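Local coordinates for probable hydrolase (Pseudomonas aeruginosa, PDB 3OM8), which is a probable hydrolase of the alpha/beta-hydrolase fold, perhaps acting as a 3-oxoadipate enol-lactonase, at residues Ile36-Thr39 with Leu40-Asp44; Glu174-Arg177 with Ala178-Met181. All blocks are in the same frame, centred on the assembly; numbering follows the deposited sequence.

Contact 1: Ile36-Thr39 with Leu40-Asp44; sequences IGTT and LHMWD. With EDO (1,2-ethanediol), chain F.
Thr39 meets the first turn of the 3-10 segment 40-43 with both of its oxygens. Its carbonyl O accepts the backbone N of Met42 at 3.0 Å, with the donor well above the carbonyl plane, while its side-chain OG1 takes the N-H of His41 in a longer bond of 3.3 Å. That second bond depends on chi1 of 69°, which sets OG1 between the backbone N and the carbonyl carbon of Thr39, facing the start of the turn. Two bonds from one threonine thus grip this turn.

One residue earlier, Thr38 OG1 packs 3.3 Å from the selenium of selenomethionine Met42; the hydroxyl's hydrogen-bonding partner is Ser35 O. Met42 runs extended beyond CG, crosses Thr38 at a slant and lies near, without touching, the likely nucleophile elbow; its CG also covers one face of the Trp43 indole. In this loop after strand 29-33 of the alpha/beta-hydrolase fold, Ile36 N donates to O2 of an ethanediol, probably from the crystallisation liquor, that is also hydrogen-bonded to Ser101 OG and Leu102 N. Ile36 N and Leu102 N are placed like the two donors of an oxyanion hole beside the likely nucleophile Ser101.

Further out, His41 ND1 reaches Asp44 OD1 at 2.8 Å on its syn side, tilted 18° from the imidazole plane, and Leu40 CD1 sits over the centre of one face of that ring. Asp44 OD2 continues into a salt bridge with Arg58, which also binds Leu40 O.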
loop_
_atom_site.group_PDB
_atom_site.type_symbol
_atom_site.label_atom_id
_atom_site.label_comp_id
_atom_site.label_asym_id
_atom_site.label_seq_id
_atom_site.Cartn_x
_atom_site.Cartn_y
_atom_site.Cartn_z
ATOM N N ILE B 36 -5.229 11.753 -19.600
ATOM C CA ILE B 36 -6.148 12.457 -20.492
ATOM C C ILE B 36 -6.045 13.941 -20.147
ATOM O O ILE B 36 -5.809 14.297 -18.990
ATOM C CB ILE B 36 -7.589 11.981 -20.258
ATOM C CG1 ILE B 36 -8.525 12.462 -21.349
ATOM C CG2 ILE B 36 -8.089 12.467 -18.891
ATOM C CD1 ILE B 36 -9.962 12.126 -21.042
ATOM N N GLY B 37 -6.200 14.810 -21.137
ATOM C CA GLY B 37 -6.217 16.238 -20.870
ATOM C C GLY B 37 -4.866 16.875 -20.594
ATOM O O GLY B 37 -4.806 18.044 -20.220
ATOM N N THR B 38 -3.778 16.128 -20.769
ATOM C CA THR B 38 -2.461 16.705 -20.533
ATOM C C THR B 38 -1.555 16.528 -21.736
ATOM O O THR B 38 -1.946 15.925 -22.736
ATOM C CB THR B 38 -1.740 16.097 -19.287
ATOM O OG1 THR B 38 -1.355 14.745 -19.564
ATOM C CG2 THR B 38 -2.627 16.155 -18.040
ATOM N N THR B 39 -0.343 17.065 -21.622
ATOM C CA THR B 39 0.695 16.874 -22.627
ATOM C C THR B 39 1.933 16.228 -21.999
ATOM O O THR B 39 2.002 16.039 -20.785
ATOM C CB THR B 39 1.117 18.200 -23.241
ATOM O OG1 THR B 39 1.807 18.978 -22.257
ATOM C CG2 THR B 39 -0.120 18.984 -23.739
ATOM N N LEU B 40 2.917 15.903 -22.829
ATOM C CA LEU B 40 4.137 15.265 -22.351
ATOM C C LEU B 40 4.898 16.159 -21.367
ATOM O O LEU B 40 5.821 15.707 -20.697
ATOM C CB LEU B 40 5.030 14.854 -23.524
ATOM C CG LEU B 40 5.451 15.972 -24.485
ATOM C CD1 LEU B 40 6.587 16.783 -23.890
ATOM C CD2 LEU B 40 5.845 15.428 -25.849
ATOM N N HIS B 41 4.517 17.428 -21.270
ATOM C CA HIS B 41 5.194 18.302 -20.321
ATOM C C HIS B 41 4.771 18.068 -18.863
ATOM O O HIS B 41 5.307 18.688 -17.942
ATOM C CB HIS B 41 5.032 19.772 -20.710
ATOM C CG HIS B 41 5.878 20.177 -21.874
ATOM N ND1 HIS B 41 7.243 20.328 -21.781
ATOM C CD2 HIS B 41 5.555 20.455 -23.160
ATOM C CE1 HIS B 41 7.727 20.682 -22.958
ATOM N NE2 HIS B 41 6.724 20.767 -23.812
HETATM N N MSE B 42 3.810 17.180 -18.644
HETATM C CA MSE B 42 3.427 16.876 -17.274
HETATM C C MSE B 42 4.546 16.100 -16.577
HETATM O O MSE B 42 4.552 15.983 -15.357
HETATM C CB MSE B 42 2.101 16.114 -17.199
HETATM C CG MSE B 42 2.177 14.678 -17.665
HETATM SE SE MSE B 42 0.602 13.664 -17.149
HETATM C CE MSE B 42 1.204 11.868 -17.499
ATOM N N TRP B 43 5.495 15.583 -17.360
ATOM C CA TRP B 43 6.631 14.830 -16.825
ATOM C C TRP B 43 7.930 15.635 -16.747
ATOM O O TRP B 43 8.969 15.072 -16.422
ATOM C CB TRP B 43 6.910 13.585 -17.668
ATOM C CG TRP B 43 5.751 12.652 -17.854
ATOM C CD1 TRP B 43 5.015 12.477 -18.992
ATOM C CD2 TRP B 43 5.221 11.734 -16.888
ATOM N NE1 TRP B 43 4.050 11.521 -18.788
ATOM C CE2 TRP B 43 4.153 11.049 -17.504
ATOM C CE3 TRP B 43 5.539 11.432 -15.555
ATOM C CZ2 TRP B 43 3.404 10.075 -16.838
ATOM C CZ3 TRP B 43 4.787 10.476 -14.891
ATOM C CH2 TRP B 43 3.733 9.807 -15.534
ATOM N N ASP B 44 7.889 16.929 -17.056
ATOM C CA ASP B 44 9.113 17.735 -17.093
ATOM C C ASP B 44 9.960 17.591 -15.818
ATOM O O ASP B 44 11.187 17.523 -15.887
ATOM C CB ASP B 44 8.810 19.221 -17.338
ATOM C CG ASP B 44 8.441 19.534 -18.808
ATOM O OD1 ASP B 44 7.924 20.649 -19.063
ATOM O OD2 ASP B 44 8.672 18.683 -19.698
HETATM C C1 EDO F . -8.799 8.081 -17.450
HETATM O O1 EDO F . -9.731 8.400 -16.401
HETATM C C2 EDO F . -8.238 9.368 -18.065
HETATM O O2 EDO F . -6.877 9.686 -17.692
#

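Contact 2: Glu174-Arg177 with Ala178-Met181; sequences ERFR and AMLM
One face of the Phe176 ring carries the selenium of selenomethionine Met179, 4.3 Å from the ring centroid and 27° off the ring normal, a Met-aromatic contact. The selenium favours one side of the ring, with CD1 nearest at 3.9 Å. The two side chains run alongside each other in the same direction: each has its CG beside the backbone N and anti to the carbonyl carbon, and Met179 then stays extended (chi2 177°), carrying the selenium out as far as the ring. The other flat group, the Arg177 guanidinium, has the Glu174 carboxylate at its edge and in its plane. NE donates to OE2 at 2.9 Å on the syn side, and weaker bonds run from NE to OE1 and from NH2 to OE2. Arg177 makes this approach by bending at chi3.

Behind these side chains is ordinary alpha-helix, the last turns of helix 171-181. Ala178 N bonds to Glu174 O at 2.9 Å, and the same i to i+4 pattern continues through Met179 and Leu180 to Met181 N, which meets Arg177 O at 2.9 Å in a nearly straight bond. Leu180 leans over the backbone too, its CG 3.5 Å from Phe176 O, before packing on Phe156 and Trp160 of helix 150-160.

The helix therefore has two chemically distinct flanks. Phe176 and Met179 offer an apolar surface to the loop carrying Met42, Thr39 and His41, whereas the Glu174-Arg177 salt bridge, three residues apart, spans nearly one helical turn and probably offsets part of the opposite charges at the surface.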
loop_
_atom_site.group_PDB
_atom_site.type_symbol
_atom_site.label_atom_id
_atom_site.label_comp_id
_atom_site.label_asym_id
_atom_site.label_seq_id
_atom_site.Cartn_x
_atom_site.Cartn_y
_atom_site.Cartn_z
ATOM N N GLU B 174 -1.886 26.147 -12.695
ATOM C CA GLU B 174 -2.126 26.956 -13.872
ATOM C C GLU B 174 -1.509 26.355 -15.127
ATOM O O GLU B 174 -2.054 26.516 -16.217
ATOM C CB GLU B 174 -1.656 28.388 -13.638
ATOM C CG GLU B 174 -2.570 29.107 -12.672
ATOM C CD GLU B 174 -4.032 28.923 -13.050
ATOM O OE1 GLU B 174 -4.382 29.227 -14.212
ATOM O OE2 GLU B 174 -4.826 28.467 -12.196
ATOM N N ARG B 175 -0.399 25.641 -14.974
ATOM C CA ARG B 175 0.193 24.956 -16.114
ATOM C C ARG B 175 -0.695 23.823 -16.583
ATOM O O ARG B 175 -0.829 23.606 -17.787
ATOM C CB ARG B 175 1.597 24.444 -15.814
ATOM C CG ARG B 175 2.707 25.355 -16.328
ATOM C CD ARG B 175 3.844 25.484 -15.314
ATOM N NE ARG B 175 4.357 24.180 -14.902
ATOM C CZ ARG B 175 4.971 23.949 -13.742
ATOM N NH1 ARG B 175 5.145 24.938 -12.868
ATOM N NH2 ARG B 175 5.405 22.726 -13.452
ATOM N N PHE B 176 -1.301 23.102 -15.643
ATOM C CA PHE B 176 -2.280 22.077 -16.007
ATOM C C PHE B 176 -3.597 22.690 -16.510
ATOM O O PHE B 176 -4.259 22.129 -17.375
ATOM C CB PHE B 176 -2.521 21.088 -14.863
ATOM C CG PHE B 176 -1.422 20.062 -14.719
ATOM C CD1 PHE B 176 -1.528 18.820 -15.327
ATOM C CD2 PHE B 176 -0.272 20.357 -14.014
ATOM C CE1 PHE B 176 -0.515 17.889 -15.214
ATOM C CE2 PHE B 176 0.747 19.429 -13.905
ATOM C CZ PHE B 176 0.624 18.194 -14.499
ATOM N N ARG B 177 -3.983 23.838 -15.972
ATOM C CA ARG B 177 -5.157 24.513 -16.498
ATOM C C ARG B 177 -4.932 24.826 -17.980
ATOM O O ARG B 177 -5.802 24.578 -18.813
ATOM C CB ARG B 177 -5.468 25.791 -15.721
ATOM C CG ARG B 177 -6.759 26.458 -16.177
ATOM C CD ARG B 177 -6.993 27.779 -15.479
ATOM N NE ARG B 177 -6.950 27.617 -14.032
ATOM C CZ ARG B 177 -7.985 27.234 -13.294
ATOM N NH1 ARG B 177 -9.157 26.976 -13.877
ATOM N NH2 ARG B 177 -7.845 27.109 -11.975
ATOM N N ALA B 178 -3.750 25.337 -18.313
ATOM C CA ALA B 178 -3.463 25.683 -19.699
ATOM C C ALA B 178 -3.474 24.464 -20.612
ATOM O O ALA B 178 -3.919 24.557 -21.745
ATOM C CB ALA B 178 -2.159 26.438 -19.821
HETATM N N MSE B 179 -3.012 23.319 -20.123
HETATM C CA MSE B 179 -3.011 22.109 -20.944
HETATM C C MSE B 179 -4.429 21.713 -21.301
HETATM O O MSE B 179 -4.711 21.311 -22.431
HETATM C CB MSE B 179 -2.356 20.942 -20.208
HETATM C CG MSE B 179 -0.871 21.102 -19.944
HETATM SE SE MSE B 179 -0.133 19.588 -18.918
HETATM C CE MSE B 179 1.722 20.176 -18.910
ATOM N N LEU B 180 -5.308 21.802 -20.312
ATOM C CA LEU B 180 -6.708 21.474 -20.494
ATOM C C LEU B 180 -7.362 22.442 -21.477
ATOM O O LEU B 180 -7.992 22.013 -22.443
ATOM C CB LEU B 180 -7.426 21.486 -19.143
ATOM C CG LEU B 180 -7.093 20.251 -18.298
ATOM C CD1 LEU B 180 -7.343 20.466 -16.798
ATOM C CD2 LEU B 180 -7.860 19.037 -18.828
HETATM N N MSE B 181 -7.182 23.739 -21.233
HETATM C CA MSE B 181 -7.742 24.795 -22.071
HETATM C C MSE B 181 -7.307 24.703 -23.541
HETATM O O MSE B 181 -7.961 25.251 -24.420
HETATM C CB MSE B 181 -7.374 26.178 -21.516
HETATM C CG MSE B 181 -8.040 26.563 -20.194
HETATM SE SE MSE B 181 -9.991 26.640 -20.257
HETATM C CE MSE B 181 -10.210 28.013 -21.622
#

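Overall arrangement
Contact 1 comes first along the chain, in the loop between strand 29-33 and helix 47-51; contact 2 follows much later, on helix 171-181. Their centres lie about 10 Å apart and they touch directly: the methyl CE of Met179 reaches Thr39 OG1 at 3.6 Å, and Leu180 CD2 packs 3.5 Å from Gly37 O. Contact 1 is the deeper of the two, its centre about 8 Å from that of the chain against about 16 Å for contact 2. A helix inserted between strands 118-124 and 211-216, as in the cap region of many alpha/beta-hydrolases, thus rests on a loop of the core sheet beside the probable Ser101-His246-Asp219 triad.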